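Local coordinates for protein Pre-mRNA-processing-splicing factor 8 (Cryptococcus neoformans var. grubii serotype A, PDB 6MX6) that is a spliceosomal pre-mRNA-processing factor carrying an intein, the portion modelled here, which probably excises itself by protein splicing through its Hint fold, at residues 112-124 against 137-148. Numbering follows the deposited sequence.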
ATOM      1  N   GLN A 112     -19.959  -7.317   2.892  1.00 25.01           N
ATOM      2  CA  GLN A 112     -20.744  -6.604   1.897  1.00 26.96           C
ATOM      3  C   GLN A 112     -20.306  -5.153   1.770  1.00 30.95           C
ATOM      4  O   GLN A 112     -20.417  -4.570   0.686  1.00 35.98           O
ATOM      5  CB  GLN A 112     -22.227  -6.682   2.238  1.00 35.92           C
ATOM      6  CG  GLN A 112     -23.099  -6.817   1.012  1.00 44.09           C
ATOM      7  CD  GLN A 112     -24.501  -7.247   1.359  1.00 38.29           C
ATOM      8  OE1 GLN A 112     -25.133  -6.673   2.246  1.00 50.86           O
ATOM      9  NE2 GLN A 112     -24.994  -8.274   0.672  1.00 33.56           N
ATOM     10  N   GLU A 113     -19.817  -4.548   2.853  1.00 27.11           N
ATOM     11  CA  GLU A 113     -19.224  -3.223   2.726  1.00 29.22           C
ATOM     12  C   GLU A 113     -17.829  -3.306   2.121  1.00 26.12           C
ATOM     13  O   GLU A 113     -17.473  -2.483   1.270  1.00 24.99           O
ATOM     14  CB  GLU A 113     -19.172  -2.521   4.086  1.00 30.17           C
ATOM     15  CG  GLU A 113     -20.484  -1.896   4.521  1.00 44.90           C
ATOM     16  CD  GLU A 113     -20.981  -0.853   3.541  1.00 58.89           C
ATOM     17  OE1 GLU A 113     -20.178   0.015   3.130  1.00 62.24           O
ATOM     18  OE2 GLU A 113     -22.176  -0.910   3.174  1.00 63.54           O
ATOM     19  N   GLN A 114     -17.038  -4.306   2.532  1.00 18.37           N
ATOM     20  CA  GLN A 114     -15.674  -4.426   2.024  1.00 21.81           C
ATOM     21  C   GLN A 114     -15.650  -4.515   0.504  1.00 22.05           C
ATOM     22  O   GLN A 114     -14.781  -3.919  -0.140  1.00 24.67           O
ATOM     23  CB  GLN A 114     -14.982  -5.652   2.615  1.00 25.30           C
ATOM     24  CG  GLN A 114     -14.639  -5.565   4.083  1.00 24.76           C
ATOM     25  CD  GLN A 114     -14.006  -6.852   4.585  1.00 26.75           C
ATOM     26  OE1 GLN A 114     -14.318  -7.937   4.101  1.00 26.29           O
ATOM     27  NE2 GLN A 114     -13.112  -6.736   5.551  1.00 21.22           N
ATOM     28  N   GLN A 115     -16.595  -5.258  -0.087  1.00 23.92           N
ATOM     29  CA  GLN A 115     -16.560  -5.465  -1.533  1.00 29.19           C
ATOM     30  C   GLN A 115     -16.738  -4.173  -2.330  1.00 28.63           C
ATOM     31  O   GLN A 115     -16.461  -4.168  -3.536  1.00 27.20           O
ATOM     32  CB  GLN A 115     -17.629  -6.482  -1.948  1.00 23.71           C
ATOM     33  CG  GLN A 115     -19.041  -5.966  -1.767  1.00 36.43           C
ATOM     34  CD  GLN A 115     -20.091  -7.039  -1.946  1.00 42.78           C
ATOM     35  OE1 GLN A 115     -19.779  -8.230  -1.996  1.00 35.35           O
ATOM     36  NE2 GLN A 115     -21.350  -6.621  -2.042  1.00 36.59           N
ATOM     37  N   LYS A 116     -17.190  -3.090  -1.697  1.00 24.74           N
ATOM     38  CA  LYS A 116     -17.323  -1.803  -2.371  1.00 27.57           C
ATOM     39  C   LYS A 116     -15.988  -1.105  -2.574  1.00 28.91           C
ATOM     40  O   LYS A 116     -15.909  -0.170  -3.380  1.00 26.90           O
ATOM     41  CB  LYS A 116     -18.242  -0.873  -1.574  1.00 27.46           C
ATOM     42  CG  LYS A 116     -19.658  -1.390  -1.388  1.00 37.08           C
ATOM     43  CD  LYS A 116     -20.433  -0.509  -0.410  1.00 48.78           C
ATOM     44  CE  LYS A 116     -21.873  -0.975  -0.257  1.00 43.03           C
ATOM     45  NZ  LYS A 116     -22.651  -0.071   0.636  1.00 51.65           N
ATOM     46  N   TYR A 117     -14.949  -1.522  -1.858  1.00 22.49           N
ATOM     47  CA  TYR A 117     -13.654  -0.860  -1.888  1.00 25.45           C
ATOM     48  C   TYR A 117     -12.698  -1.633  -2.780  1.00 29.31           C
ATOM     49  O   TYR A 117     -12.669  -2.867  -2.754  1.00 28.27           O
ATOM     50  CB  TYR A 117     -13.048  -0.758  -0.488  1.00 25.72           C
ATOM     51  CG  TYR A 117     -13.826   0.086   0.497  1.00 23.56           C
ATOM     52  CD1 TYR A 117     -14.980  -0.396   1.101  1.00 26.98           C
ATOM     53  CD2 TYR A 117     -13.382   1.354   0.849  1.00 30.94           C
ATOM     54  CE1 TYR A 117     -15.677   0.372   2.013  1.00 32.50           C
ATOM     55  CE2 TYR A 117     -14.068   2.124   1.754  1.00 31.41           C
ATOM     56  CZ  TYR A 117     -15.213   1.629   2.337  1.00 35.57           C
ATOM     57  OH  TYR A 117     -15.897   2.400   3.243  1.00 38.23           O
ATOM     58  N   LYS A 118     -11.894  -0.904  -3.546  1.00 22.01           N
ATOM     59  CA  LYS A 118     -10.931  -1.519  -4.441  1.00 19.73           C
ATOM     60  C   LYS A 118      -9.573  -0.855  -4.281  1.00 22.51           C
ATOM     61  O   LYS A 118      -9.487   0.365  -4.134  1.00 22.35           O
ATOM     62  CB  LYS A 118     -11.406  -1.422  -5.896  1.00 21.23           C
ATOM     63  CG  LYS A 118     -12.652  -2.261  -6.159  1.00 27.00           C
ATOM     64  CD  LYS A 118     -13.623  -1.557  -7.078  1.00 44.72           C
ATOM     65  CE  LYS A 118     -14.821  -2.439  -7.389  1.00 47.08           C
ATOM     66  NZ  LYS A 118     -15.547  -2.816  -6.147  1.00 44.75           N
ATOM     67  N   LEU A 119      -8.518  -1.668  -4.290  1.00 22.00           N
ATOM     68  CA  LEU A 119      -7.180  -1.144  -4.499  1.00 19.33           C
ATOM     69  C   LEU A 119      -7.035  -0.705  -5.958  1.00 20.93           C
ATOM     70  O   LEU A 119      -7.881  -1.001  -6.802  1.00 22.72           O
ATOM     71  CB  LEU A 119      -6.134  -2.193  -4.134  1.00 20.42           C
ATOM     72  CG  LEU A 119      -6.132  -2.640  -2.669  1.00 23.17           C
ATOM     73  CD1 LEU A 119      -5.235  -3.868  -2.476  1.00 20.44           C
ATOM     74  CD2 LEU A 119      -5.659  -1.497  -1.785  1.00 26.63           C
ATOM     75  N   PHE A 120      -5.959   0.021  -6.263  1.00 19.64           N
ATOM     76  CA  PHE A 120      -5.814   0.468  -7.642  1.00 18.33           C
ATOM     77  C   PHE A 120      -4.357   0.726  -7.986  1.00 23.02           C
ATOM     78  O   PHE A 120      -3.507   0.929  -7.115  1.00 20.59           O
ATOM     79  CB  PHE A 120      -6.650   1.720  -7.924  1.00 27.50           C
ATOM     80  CG  PHE A 120      -6.243   2.926  -7.138  1.00 24.05           C
ATOM     81  CD1 PHE A 120      -6.672   3.097  -5.834  1.00 27.28           C
ATOM     82  CD2 PHE A 120      -5.452   3.910  -7.711  1.00 22.70           C
ATOM     83  CE1 PHE A 120      -6.312   4.223  -5.111  1.00 32.29           C
ATOM     84  CE2 PHE A 120      -5.085   5.037  -6.993  1.00 29.08           C
ATOM     85  CZ  PHE A 120      -5.516   5.193  -5.693  1.00 33.00           C
ATOM     86  N   ARG A 121      -4.092   0.713  -9.287  1.00 22.04           N
ATOM     87  CA  ARG A 121      -2.801   1.032  -9.860  1.00 25.02           C
ATOM     88  C   ARG A 121      -2.915   2.345 -10.622  1.00 31.07           C
ATOM     89  O   ARG A 121      -4.003   2.754 -11.033  1.00 29.68           O
ATOM     90  CB  ARG A 121      -2.319  -0.083 -10.791  1.00 29.61           C
ATOM     91  CG  ARG A 121      -2.521  -1.490 -10.250  1.00 32.83           C
ATOM     92  CD  ARG A 121      -2.472  -2.527 -11.372  1.00 33.54           C
ATOM     93  NE  ARG A 121      -1.110  -2.717 -11.856  1.00 34.71           N
ATOM     94  CZ  ARG A 121      -0.757  -3.599 -12.788  1.00 40.95           C
ATOM     95  NH1 ARG A 121      -1.670  -4.384 -13.340  1.00 43.75           N
ATOM     96  NH2 ARG A 121       0.511  -3.696 -13.165  1.00 31.97           N
ATOM     97  N   SER A 122      -1.781   3.010 -10.807  1.00 28.22           N
ATOM     98  CA  SER A 122      -1.787   4.307 -11.468  1.00 30.26           C
ATOM     99  C   SER A 122      -1.909   4.126 -12.977  1.00 41.38           C
ATOM    100  O   SER A 122      -1.095   3.435 -13.598  1.00 35.34           O
ATOM    101  CB  SER A 122      -0.521   5.090 -11.134  1.00 35.74           C
ATOM    102  OG  SER A 122       0.579   4.593 -11.873  1.00 45.67           O
ATOM    103  N   THR A 123      -2.927   4.749 -13.563  1.00 50.20           N
ATOM    104  CA  THR A 123      -3.116   4.672 -15.005  1.00 55.70           C
ATOM    105  C   THR A 123      -1.912   5.266 -15.724  1.00 62.59           C
ATOM    106  O   THR A 123      -1.457   6.367 -15.396  1.00 66.60           O
ATOM    107  CB  THR A 123      -4.394   5.403 -15.409  1.00 61.06           C
ATOM    108  OG1 THR A 123      -5.391   5.216 -14.395  1.00 56.42           O
ATOM    109  CG2 THR A 123      -4.915   4.859 -16.734  1.00 60.07           C
ATOM    110  N   ASP A 124      -1.390   4.521 -16.695  1.00 71.03           N
ATOM    111  CA  ASP A 124      -0.201   4.918 -17.449  1.00 79.98           C
ATOM    112  C   ASP A 124       0.998   5.121 -16.524  1.00 77.98           C
ATOM    113  O   ASP A 124       1.283   4.280 -15.667  1.00 59.94           O
ATOM    114  CB  ASP A 124      -0.472   6.193 -18.257  1.00 82.46           C
ATOM    115  CG  ASP A 124       0.292   6.229 -19.567  1.00 92.94           C
ATOM    116  OD1 ASP A 124       0.778   5.164 -20.006  1.00 81.68           O
ATOM    117  OD2 ASP A 124       0.402   7.324 -20.158  1.00103.56           O
ATOM    118  N   ALA A 137      -8.190  -2.726 -16.852  1.00 70.38           N
ATOM    119  CA  ALA A 137      -8.761  -2.790 -15.512  1.00 72.87           C
ATOM    120  C   ALA A 137      -7.719  -2.418 -14.457  1.00 63.88           C
ATOM    121  O   ALA A 137      -6.897  -3.243 -14.060  1.00 73.66           O
ATOM    122  CB  ALA A 137      -9.323  -4.181 -15.242  1.00 76.51           C
ATOM    123  N   THR A 138      -7.762  -1.165 -14.007  1.00 50.68           N
ATOM    124  CA  THR A 138      -6.807  -0.655 -13.034  1.00 41.72           C
ATOM    125  C   THR A 138      -7.293  -0.785 -11.594  1.00 32.23           C
ATOM    126  O   THR A 138      -6.539  -0.461 -10.672  1.00 35.33           O
ATOM    127  CB  THR A 138      -6.474   0.810 -13.341  1.00 49.66           C
ATOM    128  OG1 THR A 138      -5.260   1.176 -12.674  1.00 59.41           O
ATOM    129  CG2 THR A 138      -7.596   1.730 -12.880  1.00 37.95           C
ATOM    130  N   LEU A 139      -8.523  -1.236 -11.377  1.00 25.13           N
ATOM    131  CA  LEU A 139      -9.016  -1.518 -10.036  1.00 29.02           C
ATOM    132  C   LEU A 139      -8.748  -2.978  -9.701  1.00 29.99           C
ATOM    133  O   LEU A 139      -8.855  -3.861 -10.558  1.00 32.58           O
ATOM    134  CB  LEU A 139     -10.512  -1.227  -9.915  1.00 30.13           C
ATOM    135  CG  LEU A 139     -11.004   0.210 -10.065  1.00 38.18           C
ATOM    136  CD1 LEU A 139     -12.521   0.236 -10.004  1.00 46.58           C
ATOM    137  CD2 LEU A 139     -10.416   1.117  -8.998  1.00 38.76           C
ATOM    138  N   LEU A 140      -8.385  -3.221  -8.449  1.00 24.21           N
ATOM    139  CA  LEU A 140      -8.078  -4.554  -7.957  1.00 22.50           C
ATOM    140  C   LEU A 140      -9.083  -4.923  -6.876  1.00 26.37           C
ATOM    141  O   LEU A 140      -9.365  -4.120  -5.980  1.00 28.58           O
ATOM    142  CB  LEU A 140      -6.651  -4.620  -7.406  1.00 20.02           C
ATOM    143  CG  LEU A 140      -5.585  -4.080  -8.349  1.00 28.39           C
ATOM    144  CD1 LEU A 140      -4.255  -4.020  -7.630  1.00 35.00           C
ATOM    145  CD2 LEU A 140      -5.491  -4.955  -9.588  1.00 30.52           C
ATOM    146  N   HIS A 141      -9.605  -6.138  -6.956  1.00 20.72           N
ATOM    147  CA  HIS A 141     -10.631  -6.617  -6.049  1.00 20.68           C
ATOM    148  C   HIS A 141      -9.958  -7.466  -4.982  1.00 20.45           C
ATOM    149  O   HIS A 141      -9.231  -8.411  -5.304  1.00 22.12           O
ATOM    150  CB  HIS A 141     -11.680  -7.423  -6.815  1.00 20.42           C
ATOM    151  CG  HIS A 141     -12.292  -6.669  -7.954  1.00 28.26           C
ATOM    152  ND1 HIS A 141     -11.684  -6.560  -9.189  1.00 27.13           N
ATOM    153  CD2 HIS A 141     -13.445  -5.965  -8.038  1.00 32.96           C
ATOM    154  CE1 HIS A 141     -12.443  -5.830  -9.986  1.00 38.33           C
ATOM    155  NE2 HIS A 141     -13.516  -5.455  -9.312  1.00 34.86           N
ATOM    156  N   ILE A 142     -10.184  -7.123  -3.725  1.00 17.52           N
ATOM    157  CA  ILE A 142      -9.581  -7.869  -2.631  1.00 17.45           C
ATOM    158  C   ILE A 142     -10.335  -9.180  -2.450  1.00 20.39           C
ATOM    159  O   ILE A 142     -11.565  -9.194  -2.320  1.00 22.61           O
ATOM    160  CB  ILE A 142      -9.583  -7.031  -1.345  1.00 18.94           C
ATOM    161  CG1 ILE A 142      -8.650  -5.834  -1.524  1.00 24.94           C
ATOM    162  CG2 ILE A 142      -9.158  -7.877  -0.162  1.00 22.30           C
ATOM    163  CD1 ILE A 142      -8.575  -4.946  -0.307  1.00 21.64           C
ATOM    164  N   ASN A 143      -9.601 -10.287  -2.443  1.00 19.14           N
ATOM    165  CA  ASN A 143     -10.194 -11.596  -2.212  1.00 23.75           C
ATOM    166  C   ASN A 143     -10.122 -12.011  -0.751  1.00 25.66           C
ATOM    167  O   ASN A 143     -11.048 -12.655  -0.247  1.00 22.70           O
ATOM    168  CB  ASN A 143      -9.508 -12.653  -3.083  1.00 26.71           C
ATOM    169  CG  ASN A 143     -10.213 -13.996  -3.029  1.00 35.36           C
ATOM    170  OD1 ASN A 143     -11.435 -14.079  -3.188  1.00 39.18           O
ATOM    171  ND2 ASN A 143      -9.447 -15.054  -2.793  1.00 39.72           N
ATOM    172  N   SER A 144      -9.046 -11.662  -0.052  1.00 17.08           N
ATOM    173  CA  SER A 144      -8.962 -12.030   1.355  1.00 18.17           C
ATOM    174  C   SER A 144      -8.046 -11.061   2.077  1.00 16.21           C
ATOM    175  O   SER A 144      -7.143 -10.475   1.481  1.00 19.27           O
ATOM    176  CB  SER A 144      -8.463 -13.470   1.552  1.00 26.73           C
ATOM    177  OG  SER A 144      -7.173 -13.650   1.000  1.00 26.48           O
ATOM    178  N   ILE A 145      -8.296 -10.891   3.372  1.00 15.18           N
ATOM    179  CA  ILE A 145      -7.406 -10.109   4.218  1.00 16.38           C
ATOM    180  C   ILE A 145      -7.357 -10.825   5.556  1.00 22.99           C
ATOM    181  O   ILE A 145      -8.402 -11.075   6.168  1.00 22.86           O
ATOM    182  CB  ILE A 145      -7.851  -8.638   4.366  1.00 20.32           C
ATOM    183  CG1 ILE A 145      -6.869  -7.865   5.258  1.00 20.38           C
ATOM    184  CG2 ILE A 145      -9.292  -8.529   4.872  1.00 29.66           C
ATOM    185  CD1 ILE A 145      -6.982  -6.342   5.134  1.00 25.10           C
ATOM    186  N   GLU A 146      -6.164 -11.244   5.964  1.00 15.57           N
ATOM    187  CA  GLU A 146      -6.070 -12.114   7.131  1.00 17.84           C
ATOM    188  C   GLU A 146      -4.876 -11.736   7.981  1.00 16.78           C
ATOM    189  O   GLU A 146      -3.825 -11.385   7.452  1.00 15.46           O
ATOM    190  CB  GLU A 146      -5.942 -13.592   6.730  1.00 28.08           C
ATOM    191  CG  GLU A 146      -7.136 -14.186   5.971  1.00 25.51           C
ATOM    192  CD  GLU A 146      -8.385 -14.316   6.838  1.00 42.83           C
ATOM    193  OE1 GLU A 146      -8.281 -14.198   8.079  1.00 41.18           O
ATOM    194  OE2 GLU A 146      -9.475 -14.543   6.274  1.00 44.92           O
ATOM    195  N   LEU A 147      -5.027 -11.850   9.299  1.00 14.91           N
ATOM    196  CA  LEU A 147      -3.897 -11.648  10.193  1.00 14.76           C
ATOM    197  C   LEU A 147      -2.961 -12.845  10.111  1.00 20.05           C
ATOM    198  O   LEU A 147      -3.405 -13.998  10.165  1.00 19.23           O
ATOM    199  CB  LEU A 147      -4.390 -11.455  11.629  1.00 17.66           C
ATOM    200  CG  LEU A 147      -3.325 -11.280  12.716  1.00 16.83           C
ATOM    201  CD1 LEU A 147      -2.680  -9.912  12.630  1.00 18.88           C
ATOM    202  CD2 LEU A 147      -3.944 -11.490  14.092  1.00 19.81           C
ATOM    203  N   GLU A 148      -1.666 -12.579   9.969  1.00 14.23           N
ATOM    204  CA  GLU A 148      -0.688 -13.654   9.913  1.00 16.64           C
ATOM    205  C   GLU A 148      -0.393 -14.197  11.303  1.00 20.23           C
ATOM    206  O   GLU A 148      -0.493 -13.490  12.308  1.00 16.40           O
ATOM    207  CB  GLU A 148       0.596 -13.170   9.258  1.00 19.42           C
ATOM    208  CG  GLU A 148       0.406 -12.830   7.814  1.00 19.02           C
ATOM    209  CD  GLU A 148       1.679 -12.992   7.055  1.00 32.08           C
ATOM    210  OE1 GLU A 148       2.689 -12.426   7.521  1.00 24.88           O
ATOM    211  OE2 GLU A 148       1.677 -13.693   6.018  1.00 32.01           O
TER
HETATM  212  O   HOH W   1     -12.199  -5.312  -3.094  1.00 27.03           O
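Leu119 and Leu140 form the hydrogen-bonded pair of an antiparallel strand pairing within the Hint (intein) fold, joining strand 117-120 to strand 139-147. Leu140 N donates to Leu119 O at 2.8 Å and nearly straight (169°), though from above the carbonyl plane; the return bond from Leu119 N to Leu140 O is weak and bent. Further along, Arg121 N donates to Thr138 O in the carbonyl plane (3.0 Å), and Thr138 OG1, anti to its own N (chi1 -162°), donates to Arg121 O at 2.6 Å from above that carbonyl's plane. Where the strands splay apart at the other end, a water donates to Tyr117 O and accepts from Ile142 N (2.8 Å). On the face of Leu119 and Leu140, the Leu119 and Ile142 side chains cross, Leu119 CD1 lying 4.1 Å from Ile142 CG1, and Arg121 crosses Leu140 at about a right angle, CG to CD1 4.0 Å. On the other face, Lys118 CD packs on Leu139 CD1 at 3.6 Å. A bend at chi2 (141°) brings Lys118 CE to 3.8 Å from His141 NE2, the two side chains running side by side. Outward, Lys118 NZ ends in a salt bridge with Glu76 of neighbouring strand 70-76, and Phe120 sets its ring edge-to-face with Tyr74. His141 ND1 hydrogen-bonds Glu58 OE1, and Arg121 NE hydrogen-bonds Asp169 O.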